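Local coordinates for PrgA (Enterococcus faecalis, PDB 6Z9K), which extends far outside the enterococcal cell and provides surface exclusion against unwanted conjugation, the piece described here being its metal-binding CAP domain, at residues E144-G149 with S209-I214; E75-T80 with L197-S202; W63-L68 with Y151-G156. All blocks are in the same frame, centred on the assembly; numbering follows the deposited sequence.

Overall arrangement
All three contacts are largely buried, but at different depths. Contacts 1 and 2 sit near the domain centre and share one three-stranded antiparallel sheet: contact 1 zips strand 144-148 to the central strand 211-217, and contact 2 lays helix 70-90 on the outer strand 196-202. Contact 3 lies farther out, about 18 Å from the centre of the chain to its own centre, where strand 62-64 and its turn meet loop 151-156. The chemistry follows the place. Contact 1 joins a polar histidine-glutamate pair to the sheet ladder beside a magnesium site, contact 2 is mainly apolar with a single serine anchor, and contact 3 combines one backbone bond with aliphatic packing. Tyr-151 and Ser-202 link the three.

Contact 1: E144-G149 with S209-I214; sequences ENLGGG and SPKIHI
Glu-144 and His-213 meet through a short, nearly straight hydrogen bond, His-213 ND1 giving its proton to Glu-144 OE2 over 2.7 Å with 175° at the hydrogen. The acceptor lies in the plane of the imidazole, yet the donor comes from above the carboxylate plane, the two flat groups being turned 51° apart. Leu-146 runs beside the histidine and lays CD1 over one face of the ring, 3.8 Å from its centroid, in a CH-pi contact. With CG anti to its backbone N (chi1 175°) and the chain extended beyond, Glu-144 spans the gap to the neighbouring strand.

Beneath these side chains the antiparallel ladder fixes the spacing: Asn-145 and Ile-214 form one hydrogen-bonded pair, Gly-147 and Ile-212 the next. Water 1 joins Asn-145 ND2 to Ile-214 O, while Ser-188 also engages that amide nitrogen. Where the strands part, water 2 donates to both Gly-147 O and Pro-210 O, and Gly-149 N reaches Pro-210 O only weakly, at 3.5 Å.

A second shell grips the polar pair. His-120 bonds to the other oxygen of Glu-144, and Ser-202 to NE2 of His-213. Leu-146 and His-185 belong to the magnesium site. The chain of bonds through His-120, Glu-144 and His-213 resembles the polar histidine-glutamate cluster of CAP cavities and probably keeps the imidazole from turning.

Contact 2: E75-T80 with L197-S202; sequences ELSVYT and LGVSLS
Val-199 points toward the helix, where its two methyls meet Thr-80 and Leu-76. CG2 of Val-199 meets Thr-80 tip to tip, 3.4 Å from Thr-80 OG1 and 3.5 Å from Thr-80 CB, the latter tighter than usual for two carbons. CG1 instead touches Leu-76, whose side chain runs nearly perpendicular to that of Val-199 and brings Leu-76 CD2 to 3.9 Å from Val-199 CG1. The same CD2 carries on to Leu-201, the two leucines reaching toward each other end to end with CD2 of Leu-76 3.9 Å from CG of Leu-201.

Ser-77 supplies the polar anchor. Its OG, anti to its own carbonyl carbon (chi1 -76°), accepts the backbone N-H of Val-199 at 2.9 Å. Water 3 joins the same OG to Val-199 O, so both polar backbone atoms of Val-199 are tied to one serine, directly or through water. The hydroxyl of Thr-80 turns back within the helix and donates to Leu-76 O, which the amide of Thr-80 approaches from the other face of the carbonyl plane.

Here the axes of the two short segments come within 6.9 Å at 123°. Ile-167 of helix 160-176 packs on Leu-76 and Thr-80, while Ser-200, pointing away from helix 70-90, meets Trp-107 and Ala-110 of helix 100-112. Helices thus flank both faces of the sheet, as in the alpha-beta-alpha sandwich of the CAP fold.

Contact 3: W63-L68 with Y151-G156; sequences WDIQHL and YETENG
Ile-65 places CG1 between its backbone N and carbonyl carbon (chi1 70°), a rotamer that sends CD1 toward Thr-153 and Tyr-151 in the facing loop. Thr-153 answers with CG2 anti to its own carbonyl carbon, the torsion that presents this methyl to the isoleucine. The motif is a type I beta turn, Asp-64 to His-67, closed by His-67 N bonding to Asp-64 O at the end of strand 62-64. That strand pairs antiparallel with 157-159, which the loop 151-156 leads into, so the contact lies where the small two-stranded sheet opens into turns.

One backbone bond joins the two segments. Ile-65 N donates to Gly-156 O over 3.0 Å, approaching almost in line with the carbonyl, and Asp-64 CA offers a weaker C-H...O contact to the same oxygen at 3.5 Å. Asn-155 and Gly-156 both have positive phi, a local bend that turns the glycine carbonyl to the strand end, while Gly-156 also bonds through its backbone to Lys-205.

Ile-65 and Tyr-151 extend to meet each other across the contact, with CG2 of Ile-65 set obliquely to the ring, 4.2 Å from CE2. The phenol hydroxyl is bound to Lys-211 O on the central sheet, and Thr-153 OG1 to Glu-204 O; these polar ends tie the loop to its neighbours, and Ile-65 CD1 rests 3.8 Å from the bound Tyr-151 OH. The packing is tightest where the isoleucine chain runs across the threonine, nearly perpendicular to it, Ile-65 CD1 lying 3.4 Å from Thr-153 CG2.

Contact 1: E144-G149 with S209-I214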
loop_
_atom_site.group_PDB
_atom_site.type_symbol
_atom_site.label_atom_id
_atom_site.label_comp_id
_atom_site.label_asym_id
_atom_site.label_seq_id
_atom_site.Cartn_x
_atom_site.Cartn_y
_atom_site.Cartn_z
ATOM N N GLU A 144 3.513 5.824 -7.817
ATOM C CA GLU A 144 3.126 4.415 -7.637
ATOM C C GLU A 144 4.209 3.557 -6.981
ATOM O O GLU A 144 5.390 3.601 -7.378
ATOM C CB GLU A 144 2.759 3.855 -9.022
ATOM C CG GLU A 144 2.455 2.370 -9.026
ATOM C CD GLU A 144 2.039 1.890 -10.408
ATOM O OE1 GLU A 144 2.923 1.537 -11.188
ATOM O OE2 GLU A 144 0.827 1.985 -10.662
ATOM N N ASN A 145 3.790 2.724 -6.031
ATOM C CA ASN A 145 4.524 1.523 -5.556
ATOM C C ASN A 145 3.697 0.324 -6.029
ATOM O O ASN A 145 2.542 0.216 -5.690
ATOM C CB ASN A 145 4.755 1.603 -4.049
ATOM C CG ASN A 145 5.764 2.672 -3.705
ATOM O OD1 ASN A 145 6.973 2.471 -3.896
ATOM N ND2 ASN A 145 5.292 3.815 -3.202
ATOM N N LEU A 146 4.310 -0.538 -6.820
ATOM C CA LEU A 146 3.585 -1.605 -7.521
ATOM C C LEU A 146 4.006 -2.966 -6.967
ATOM O O LEU A 146 5.183 -3.234 -6.889
ATOM C CB LEU A 146 3.925 -1.468 -9.013
ATOM C CG LEU A 146 3.253 -2.371 -10.012
ATOM C CD1 LEU A 146 1.750 -2.169 -10.017
ATOM C CD2 LEU A 146 3.851 -2.101 -11.386
ATOM N N GLY A 147 3.034 -3.771 -6.609
ATOM C CA GLY A 147 3.260 -5.164 -6.201
ATOM C C GLY A 147 2.729 -6.124 -7.216
ATOM O O GLY A 147 1.542 -6.165 -7.396
ATOM N N GLY A 148 3.583 -6.912 -7.865
ATOM C CA GLY A 148 3.106 -7.859 -8.864
ATOM C C GLY A 148 3.381 -9.279 -8.430
ATOM O O GLY A 148 4.313 -9.401 -7.712
ATOM N N GLY A 149 2.431 -10.161 -8.670
ATOM C CA GLY A 149 2.594 -11.612 -8.467
ATOM C C GLY A 149 2.344 -12.018 -7.021
ATOM O O GLY A 149 2.827 -13.099 -6.611
ATOM N N SER A 209 -0.473 -12.817 -12.893
ATOM C CA SER A 209 0.316 -11.591 -12.762
ATOM C C SER A 209 -0.557 -10.375 -12.458
ATOM O O SER A 209 -0.191 -9.286 -12.861
ATOM C CB SER A 209 1.003 -11.437 -14.062
ATOM O OG SER A 209 0.041 -11.249 -15.107
ATOM N N PRO A 210 -1.666 -10.472 -11.691
ATOM C CA PRO A 210 -2.424 -9.267 -11.366
ATOM C C PRO A 210 -1.604 -8.438 -10.370
ATOM O O PRO A 210 -0.632 -8.926 -9.733
ATOM C CB PRO A 210 -3.746 -9.763 -10.813
ATOM C CG PRO A 210 -3.362 -11.082 -10.171
ATOM C CD PRO A 210 -2.230 -11.658 -11.020
ATOM N N LYS A 211 -1.958 -7.159 -10.301
ATOM C CA LYS A 211 -1.146 -6.130 -9.646
ATOM C C LYS A 211 -1.902 -5.445 -8.533
ATOM O O LYS A 211 -3.145 -5.377 -8.560
ATOM C CB LYS A 211 -0.837 -5.028 -10.653
ATOM C CG LYS A 211 0.059 -5.476 -11.791
ATOM C CD LYS A 211 0.049 -4.387 -12.860
ATOM C CE LYS A 211 0.728 -4.841 -14.101
ATOM N NZ LYS A 211 0.613 -3.836 -15.175
ATOM N N ILE A 212 -1.085 -4.970 -7.601
ATOM C CA ILE A 212 -1.545 -4.016 -6.562
ATOM C C ILE A 212 -0.825 -2.705 -6.812
ATOM O O ILE A 212 0.414 -2.672 -6.790
ATOM C CB ILE A 212 -1.207 -4.544 -5.168
ATOM C CG1 ILE A 212 -1.773 -5.956 -4.954
ATOM C CG2 ILE A 212 -1.684 -3.500 -4.141
ATOM C CD1 ILE A 212 -1.249 -6.662 -3.700
ATOM N N HIS A 213 -1.584 -1.630 -6.965
ATOM C CA HIS A 213 -1.046 -0.268 -7.191
ATOM C C HIS A 213 -1.281 0.553 -5.916
ATOM O O HIS A 213 -2.436 0.833 -5.603
ATOM C CB HIS A 213 -1.768 0.426 -8.378
ATOM C CG HIS A 213 -1.800 -0.332 -9.674
ATOM N ND1 HIS A 213 -0.993 0.011 -10.752
ATOM C CD2 HIS A 213 -2.579 -1.353 -10.109
ATOM C CE1 HIS A 213 -1.246 -0.819 -11.766
ATOM N NE2 HIS A 213 -2.215 -1.654 -11.399
ATOM N N ILE A 214 -0.207 0.895 -5.217
ATOM C CA ILE A 214 -0.290 1.828 -4.075
ATOM C C ILE A 214 0.119 3.208 -4.585
ATOM O O ILE A 214 1.243 3.414 -4.979
ATOM C CB ILE A 214 0.564 1.331 -2.892
ATOM C CG1 ILE A 214 0.070 -0.032 -2.396
ATOM C CG2 ILE A 214 0.550 2.409 -1.792
ATOM C CD1 ILE A 214 0.800 -0.576 -1.146
HETATM O O HOH W 1 2.852 5.202 -3.553
HETATM O O HOH W 2 0.186 -8.655 -7.047
#

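Contact 2: E75-T80 with L197-S202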
loop_
_atom_site.group_PDB
_atom_site.type_symbol
_atom_site.label_atom_id
_atom_site.label_comp_id
_atom_site.label_asym_id
_atom_site.label_seq_id
_atom_site.Cartn_x
_atom_site.Cartn_y
_atom_site.Cartn_z
ATOM N N GLU A 75 -12.866 0.473 1.223
ATOM C CA GLU A 75 -12.373 -0.480 2.255
ATOM C C GLU A 75 -10.922 -0.841 1.954
ATOM O O GLU A 75 -10.115 -0.908 2.893
ATOM C CB GLU A 75 -13.189 -1.768 2.306
ATOM C CG GLU A 75 -14.538 -1.628 2.961
ATOM C CD GLU A 75 -15.324 -2.938 2.905
ATOM O OE1 GLU A 75 -16.502 -2.917 2.444
ATOM O OE2 GLU A 75 -14.708 -3.991 3.257
ATOM N N LEU A 76 -10.626 -1.165 0.710
ATOM C CA LEU A 76 -9.284 -1.582 0.267
ATOM C C LEU A 76 -8.273 -0.486 0.584
ATOM O O LEU A 76 -7.213 -0.816 1.127
ATOM C CB LEU A 76 -9.319 -1.906 -1.217
ATOM C CG LEU A 76 -8.107 -2.656 -1.748
ATOM C CD1 LEU A 76 -8.032 -4.056 -1.158
ATOM C CD2 LEU A 76 -8.073 -2.648 -3.276
ATOM N N SER A 77 -8.605 0.764 0.293
ATOM C CA SER A 77 -7.690 1.903 0.538
ATOM C C SER A 77 -7.557 2.151 2.051
ATOM O O SER A 77 -6.425 2.373 2.490
ATOM C CB SER A 77 -8.165 3.142 -0.162
ATOM O OG SER A 77 -7.886 3.062 -1.561
ATOM N N VAL A 78 -8.654 2.066 2.779
ATOM C CA VAL A 78 -8.604 2.350 4.232
ATOM C C VAL A 78 -7.776 1.256 4.892
ATOM O O VAL A 78 -6.955 1.566 5.787
ATOM C CB VAL A 78 -9.997 2.487 4.862
ATOM C CG1 VAL A 78 -9.867 2.485 6.368
ATOM C CG2 VAL A 78 -10.726 3.714 4.371
ATOM N N TYR A 79 -7.962 -0.016 4.517
ATOM C CA TYR A 79 -7.221 -1.147 5.128
ATOM C C TYR A 79 -5.716 -0.918 5.010
ATOM O O TYR A 79 -4.936 -0.977 5.972
ATOM C CB TYR A 79 -7.583 -2.439 4.421
ATOM C CG TYR A 79 -6.660 -3.570 4.750
ATOM C CD1 TYR A 79 -6.770 -4.282 5.933
ATOM C CD2 TYR A 79 -5.660 -3.941 3.899
ATOM C CE1 TYR A 79 -5.921 -5.330 6.234
ATOM C CE2 TYR A 79 -4.786 -4.971 4.185
ATOM C CZ TYR A 79 -4.892 -5.679 5.368
ATOM O OH TYR A 79 -4.060 -6.741 5.636
ATOM N N THR A 80 -5.314 -0.521 3.800
ATOM C CA THR A 80 -3.889 -0.356 3.458
ATOM C C THR A 80 -3.319 0.881 4.153
ATOM O O THR A 80 -2.240 0.820 4.735
ATOM C CB THR A 80 -3.731 -0.215 1.949
ATOM O OG1 THR A 80 -4.402 -1.290 1.275
ATOM C CG2 THR A 80 -2.269 -0.150 1.561
ATOM N N LEU A 197 -3.487 8.567 0.071
ATOM C CA LEU A 197 -3.193 7.238 -0.516
ATOM C C LEU A 197 -4.471 6.680 -1.124
ATOM O O LEU A 197 -5.551 6.827 -0.574
ATOM C CB LEU A 197 -2.620 6.327 0.576
ATOM C CG LEU A 197 -2.051 5.005 0.073
ATOM C CD1 LEU A 197 -0.967 4.522 1.008
ATOM C CD2 LEU A 197 -3.116 3.933 -0.021
ATOM N N GLY A 198 -4.297 5.966 -2.237
ATOM C CA GLY A 198 -5.354 5.155 -2.849
ATOM C C GLY A 198 -4.741 3.829 -3.271
ATOM O O GLY A 198 -3.592 3.848 -3.767
ATOM N N VAL A 199 -5.490 2.743 -3.194
ATOM C CA VAL A 199 -5.029 1.398 -3.644
ATOM C C VAL A 199 -5.922 0.912 -4.766
ATOM O O VAL A 199 -7.134 0.901 -4.611
ATOM C CB VAL A 199 -5.014 0.380 -2.481
ATOM C CG1 VAL A 199 -4.509 -0.975 -2.960
ATOM C CG2 VAL A 199 -4.189 0.906 -1.313
ATOM N N SER A 200 -5.318 0.475 -5.846
ATOM C CA SER A 200 -6.098 -0.153 -6.918
ATOM C C SER A 200 -5.446 -1.475 -7.315
ATOM O O SER A 200 -4.354 -1.825 -6.855
ATOM C CB SER A 200 -6.193 0.781 -8.081
ATOM O OG SER A 200 -4.888 1.197 -8.477
ATOM N N LEU A 201 -6.138 -2.157 -8.206
ATOM C CA LEU A 201 -5.797 -3.530 -8.637
ATOM C C LEU A 201 -5.976 -3.584 -10.158
ATOM O O LEU A 201 -6.881 -2.921 -10.671
ATOM C CB LEU A 201 -6.780 -4.529 -8.016
ATOM C CG LEU A 201 -6.916 -4.522 -6.497
ATOM C CD1 LEU A 201 -8.051 -5.465 -6.072
ATOM C CD2 LEU A 201 -5.613 -4.885 -5.841
ATOM N N SER A 202 -5.157 -4.355 -10.851
ATOM C CA SER A 202 -5.357 -4.526 -12.304
ATOM C C SER A 202 -4.935 -5.940 -12.701
ATOM O O SER A 202 -4.128 -6.578 -11.986
ATOM C CB SER A 202 -4.644 -3.464 -13.105
ATOM O OG SER A 202 -3.236 -3.558 -13.058
HETATM O O HOH W 3 -9.325 1.950 -3.530
#

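Contact 3: W63-L68 with Y151-G156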
loop_
_atom_site.group_PDB
_atom_site.type_symbol
_atom_site.label_atom_id
_atom_site.label_comp_id
_atom_site.label_asym_id
_atom_site.label_seq_id
_atom_site.Cartn_x
_atom_site.Cartn_y
_atom_site.Cartn_z
ATOM N N TRP A 63 -14.208 -10.902 -4.373
ATOM C CA TRP A 63 -14.179 -9.575 -5.017
ATOM C C TRP A 63 -13.779 -9.716 -6.480
ATOM O O TRP A 63 -12.801 -10.397 -6.777
ATOM C CB TRP A 63 -13.177 -8.682 -4.267
ATOM C CG TRP A 63 -13.684 -8.185 -2.952
ATOM C CD1 TRP A 63 -14.700 -8.665 -2.187
ATOM C CD2 TRP A 63 -13.149 -7.065 -2.253
ATOM N NE1 TRP A 63 -14.875 -7.873 -1.088
ATOM C CE2 TRP A 63 -13.921 -6.897 -1.095
ATOM C CE3 TRP A 63 -12.139 -6.145 -2.559
ATOM C CZ2 TRP A 63 -13.649 -5.882 -0.186
ATOM C CZ3 TRP A 63 -11.849 -5.164 -1.643
ATOM C CH2 TRP A 63 -12.616 -5.024 -0.490
ATOM N N ASP A 64 -14.495 -9.026 -7.366
ATOM C CA ASP A 64 -14.172 -8.992 -8.805
ATOM C C ASP A 64 -13.266 -7.778 -8.993
ATOM O O ASP A 64 -13.782 -6.703 -8.887
ATOM C CB ASP A 64 -15.498 -8.955 -9.571
ATOM C CG ASP A 64 -15.361 -9.135 -11.066
ATOM O OD1 ASP A 64 -14.251 -8.849 -11.586
ATOM O OD2 ASP A 64 -16.378 -9.574 -11.692
ATOM N N ILE A 65 -11.959 -7.951 -9.206
ATOM C CA ILE A 65 -10.933 -6.860 -9.120
ATOM C C ILE A 65 -11.225 -5.781 -10.179
ATOM O O ILE A 65 -10.828 -4.668 -9.937
ATOM C CB ILE A 65 -9.486 -7.385 -9.208
ATOM C CG1 ILE A 65 -9.108 -7.917 -10.597
ATOM C CG2 ILE A 65 -9.240 -8.430 -8.140
ATOM C CD1 ILE A 65 -7.603 -7.955 -10.838
ATOM N N GLN A 66 -11.912 -6.102 -11.281
ATOM C CA GLN A 66 -12.314 -5.095 -12.313
ATOM C C GLN A 66 -13.808 -4.749 -12.183
ATOM O O GLN A 66 -14.429 -4.391 -13.196
ATOM C CB GLN A 66 -12.019 -5.616 -13.725
ATOM C CG GLN A 66 -10.544 -5.646 -14.113
ATOM C CD GLN A 66 -10.317 -6.319 -15.453
ATOM O OE1 GLN A 66 -9.626 -5.780 -16.322
ATOM N NE2 GLN A 66 -10.880 -7.510 -15.627
ATOM N N HIS A 67 -14.411 -4.873 -11.010
ATOM C CA HIS A 67 -15.866 -4.636 -10.808
ATOM C C HIS A 67 -16.126 -4.168 -9.375
ATOM O O HIS A 67 -17.251 -4.353 -8.850
ATOM C CB HIS A 67 -16.641 -5.931 -11.096
ATOM C CG HIS A 67 -17.605 -5.906 -12.240
ATOM N ND1 HIS A 67 -17.542 -6.835 -13.268
ATOM C CD2 HIS A 67 -18.690 -5.138 -12.497
ATOM C CE1 HIS A 67 -18.514 -6.611 -14.128
ATOM N NE2 HIS A 67 -19.232 -5.570 -13.684
ATOM N N LEU A 68 -15.118 -3.638 -8.693
ATOM C CA LEU A 68 -15.323 -3.428 -7.248
ATOM C C LEU A 68 -16.325 -2.295 -7.114
ATOM O O LEU A 68 -16.192 -1.296 -7.878
ATOM C CB LEU A 68 -14.041 -3.028 -6.533
ATOM C CG LEU A 68 -12.925 -4.053 -6.427
ATOM C CD1 LEU A 68 -11.877 -3.502 -5.464
ATOM C CD2 LEU A 68 -13.444 -5.429 -5.977
ATOM N N TYR A 151 -0.857 -12.353 -5.907
ATOM C CA TYR A 151 -2.183 -13.039 -5.936
ATOM C C TYR A 151 -2.534 -13.456 -7.377
ATOM O O TYR A 151 -1.760 -13.187 -8.270
ATOM C CB TYR A 151 -3.272 -12.178 -5.269
ATOM C CG TYR A 151 -3.699 -10.973 -6.068
ATOM C CD1 TYR A 151 -2.949 -9.809 -6.085
ATOM C CD2 TYR A 151 -4.892 -10.948 -6.745
ATOM C CE1 TYR A 151 -3.313 -8.692 -6.835
ATOM C CE2 TYR A 151 -5.289 -9.842 -7.475
ATOM C CZ TYR A 151 -4.510 -8.697 -7.522
ATOM O OH TYR A 151 -4.884 -7.598 -8.268
ATOM N N GLU A 152 -3.613 -14.222 -7.550
ATOM C CA GLU A 152 -4.112 -14.723 -8.866
ATOM C C GLU A 152 -5.605 -14.421 -8.990
ATOM O O GLU A 152 -6.259 -14.473 -7.973
ATOM C CB GLU A 152 -3.912 -16.237 -9.005
ATOM C CG GLU A 152 -2.455 -16.674 -9.055
ATOM C CD GLU A 152 -1.766 -16.757 -7.701
ATOM O OE1 GLU A 152 -0.702 -16.117 -7.525
ATOM O OE2 GLU A 152 -2.279 -17.462 -6.839
ATOM N N THR A 153 -6.097 -14.176 -10.212
ATOM C CA THR A 153 -7.520 -13.896 -10.538
ATOM C C THR A 153 -8.138 -15.149 -11.177
ATOM O O THR A 153 -7.563 -15.598 -12.173
ATOM C CB THR A 153 -7.642 -12.704 -11.498
ATOM O OG1 THR A 153 -6.732 -12.814 -12.600
ATOM C CG2 THR A 153 -7.364 -11.390 -10.791
ATOM N N GLU A 154 -9.168 -15.743 -10.558
ATOM C CA GLU A 154 -9.986 -16.836 -11.172
ATOM C C GLU A 154 -11.261 -16.171 -11.670
ATOM O O GLU A 154 -12.072 -15.765 -10.823
ATOM C CB GLU A 154 -10.331 -17.934 -10.176
ATOM C CG GLU A 154 -11.404 -18.892 -10.701
ATOM C CD GLU A 154 -11.334 -20.322 -10.192
ATOM O OE1 GLU A 154 -10.393 -20.638 -9.423
ATOM O OE2 GLU A 154 -12.217 -21.132 -10.572
ATOM N N ASN A 155 -11.375 -15.964 -12.976
ATOM C CA ASN A 155 -12.578 -15.324 -13.550
ATOM C C ASN A 155 -12.626 -13.878 -13.043
ATOM O O ASN A 155 -13.724 -13.358 -12.813
ATOM C CB ASN A 155 -13.811 -16.152 -13.193
ATOM C CG ASN A 155 -15.006 -15.930 -14.096
ATOM O OD1 ASN A 155 -14.947 -15.209 -15.093
ATOM N ND2 ASN A 155 -16.110 -16.547 -13.728
ATOM N N GLY A 156 -11.444 -13.274 -12.859
ATOM C CA GLY A 156 -11.272 -11.913 -12.323
ATOM C C GLY A 156 -11.548 -11.807 -10.825
ATOM O O GLY A 156 -11.551 -10.651 -10.342
#